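PDB 4IY1: halohydrin dehalogenase from Rhizobium radiobacter, which probably catalyses the reversible dehalogenation of vicinal halohydrins to epoxides, using a short-chain dehydrogenase/reductase fold without a nicotinamide cofactor. Local coordinates for residues Gly177-Asp182 with Tyr187-Trp192. The protein carries 37 engineered substitutions. Numbering follows the deposited sequence.
Sequences GVDSGD and YPSEPW. Engineered in segment 177-182: G177 (natural residue Tyr), V178 (natural residue Leu), D179 (natural residue His), G181 (natural residue Glu). Engineered in segment 187-192: S189 (natural residue Thr).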
loop_
_atom_site.group_PDB
_atom_site.type_symbol
_atom_site.label_atom_id
_atom_site.label_comp_id
_atom_site.label_asym_id
_atom_site.label_seq_id
_atom_site.Cartn_x
_atom_site.Cartn_y
_atom_site.Cartn_z
ATOM N N GLY B 177 -8.091 9.655 -15.308
ATOM C CA GLY B 177 -7.726 10.581 -16.369
ATOM C C GLY B 177 -7.616 9.895 -17.720
ATOM O O GLY B 177 -6.843 10.329 -18.586
ATOM N N VAL B 178 -8.381 8.818 -17.919
ATOM C CA VAL B 178 -8.368 8.170 -19.216
ATOM C C VAL B 178 -9.444 8.789 -20.105
ATOM O O VAL B 178 -10.617 8.805 -19.747
ATOM C CB VAL B 178 -8.584 6.650 -19.127
ATOM C CG1 VAL B 178 -8.723 6.094 -20.532
ATOM C CG2 VAL B 178 -7.395 5.986 -18.423
ATOM N N ASP B 179 -9.029 9.359 -21.232
ATOM C CA ASP B 179 -9.981 9.963 -22.137
ATOM C C ASP B 179 -11.114 8.964 -22.524
ATOM O O ASP B 179 -10.851 7.868 -23.043
ATOM C CB ASP B 179 -9.273 10.540 -23.370
ATOM C CG ASP B 179 -10.259 10.970 -24.450
ATOM O OD1 ASP B 179 -10.291 10.308 -25.513
ATOM O OD2 ASP B 179 -11.141 11.816 -24.140
ATOM N N SER B 180 -12.350 9.286 -22.135
ATOM C CA SER B 180 -13.482 8.400 -22.435
ATOM C C SER B 180 -14.264 8.842 -23.658
ATOM O O SER B 180 -15.304 8.251 -23.991
ATOM C CB SER B 180 -14.420 8.211 -21.220
ATOM O OG SER B 180 -14.594 9.396 -20.445
ATOM N N GLY B 181 -13.756 9.873 -24.337
ATOM C CA GLY B 181 -14.319 10.334 -25.610
ATOM C C GLY B 181 -15.724 10.868 -25.423
ATOM O O GLY B 181 -15.929 11.829 -24.683
ATOM N N ASP B 182 -16.698 10.199 -26.034
ATOM C CA ASP B 182 -18.094 10.617 -25.930
ATOM C C ASP B 182 -18.725 10.211 -24.602
ATOM O O ASP B 182 -19.657 10.866 -24.139
ATOM C CB ASP B 182 -18.925 10.056 -27.086
ATOM C CG ASP B 182 -18.660 10.768 -28.403
ATOM O OD1 ASP B 182 -18.158 11.915 -28.390
ATOM O OD2 ASP B 182 -18.988 10.188 -29.454
ATOM N N TYR B 187 -14.042 10.620 -18.265
ATOM C CA TYR B 187 -13.306 11.825 -18.698
ATOM C C TYR B 187 -13.612 12.159 -20.148
ATOM O O TYR B 187 -12.763 11.959 -21.032
ATOM C CB TYR B 187 -11.789 11.648 -18.497
ATOM C CG TYR B 187 -11.351 11.823 -17.066
ATOM C CD1 TYR B 187 -11.441 10.767 -16.152
ATOM C CD2 TYR B 187 -10.965 13.065 -16.590
ATOM C CE1 TYR B 187 -11.098 10.941 -14.818
ATOM C CE2 TYR B 187 -10.621 13.250 -15.255
ATOM C CZ TYR B 187 -10.675 12.183 -14.374
ATOM O OH TYR B 187 -10.275 12.366 -13.055
ATOM N N PRO B 188 -14.864 12.590 -20.413
ATOM C CA PRO B 188 -15.295 12.898 -21.772
ATOM C C PRO B 188 -14.434 14.016 -22.396
ATOM O O PRO B 188 -13.937 14.905 -21.674
ATOM C CB PRO B 188 -16.766 13.335 -21.598
ATOM C CG PRO B 188 -16.894 13.719 -20.177
ATOM C CD PRO B 188 -15.908 12.871 -19.415
ATOM N N SER B 189 -14.115 13.844 -23.679
ATOM C CA SER B 189 -13.299 14.793 -24.441
ATOM C C SER B 189 -13.639 16.239 -24.083
ATOM O O SER B 189 -12.762 17.017 -23.689
ATOM C CB SER B 189 -13.477 14.554 -25.939
ATOM O OG SER B 189 -12.997 13.265 -26.307
ATOM N N GLU B 190 -14.927 16.558 -24.096
ATOM C CA GLU B 190 -15.397 17.773 -23.442
ATOM C C GLU B 190 -16.065 17.443 -22.123
ATOM O O GLU B 190 -16.967 16.606 -22.081
ATOM C CB GLU B 190 -16.373 18.505 -24.351
ATOM C CG GLU B 190 -16.110 18.249 -25.829
ATOM C CD GLU B 190 -16.796 19.270 -26.703
ATOM O OE1 GLU B 190 -17.911 19.708 -26.335
ATOM O OE2 GLU B 190 -16.212 19.648 -27.741
ATOM N N PRO B 191 -15.664 18.136 -21.041
ATOM C CA PRO B 191 -14.880 19.370 -21.059
ATOM C C PRO B 191 -13.359 19.167 -20.977
ATOM O O PRO B 191 -12.608 20.141 -20.907
ATOM C CB PRO B 191 -15.373 20.116 -19.809
ATOM C CG PRO B 191 -15.882 19.045 -18.881
ATOM C CD PRO B 191 -16.109 17.780 -19.679
ATOM N N TRP B 192 -12.909 17.917 -20.967
ATOM C CA TRP B 192 -11.539 17.611 -20.557
ATOM C C TRP B 192 -10.471 17.998 -21.520
ATOM O O TRP B 192 -9.379 18.380 -21.100
ATOM C CB TRP B 192 -11.401 16.144 -20.159
ATOM C CG TRP B 192 -12.077 15.924 -18.850
ATOM C CD1 TRP B 192 -13.360 15.441 -18.656
ATOM C CD2 TRP B 192 -11.680 16.495 -17.551
ATOM N NE1 TRP B 192 -13.744 15.605 -17.353
ATOM C CE2 TRP B 192 -12.752 16.178 -16.627
ATOM C CE3 TRP B 192 -10.524 17.096 -17.060
ATOM C CZ2 TRP B 192 -12.679 16.490 -15.277
ATOM C CZ3 TRP B 192 -10.477 17.441 -15.717
ATOM C CH2 TRP B 192 -11.517 17.120 -14.838
#
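With CG anti to its carbonyl carbon (chi1 -78°), Y187 lays its ring against G177, and S180, whose OG sits between backbone N and carbonyl carbon (chi1 38°), turns its hydroxyl to the backbone of Y187. G177 CA stands 3.6 Å from the ring centroid of Y187, nearly on the normal, a CH-pi contact; the engineered glycine has no side chain, and its positive phi is easy for this residue type. The CD2 edge of Y187 rests on the W192 indole, CD2 3.5 Å above its plane. Were Y187 an alanine, G177 CA would probably lose its CH-pi partner and W192 one of its aromatic neighbours.

A small hydroxyl suits S180: OG accepts from Y187 N at 2.6 Å and also bonds to S183 O, while S180 N returns a straight bond to Y187 O at 2.9 Å, from above the carbonyl plane. An in-plane lone pair of G181 O takes the N-H of S189 at 2.9 Å; P188, at the N-cap, has no side-chain acceptor. The engineered pair S189 and D179 adds a bond from OG to OD2 of 3.2 Å, and K193 forms a salt bridge with D179 OD1.

The contact folds the loop after strand 170-175 back onto the start of helix 189-192, with helix 196-205 packing against P191 and W192, and W249 of the second subunit meeting the rings of Y187 and W192.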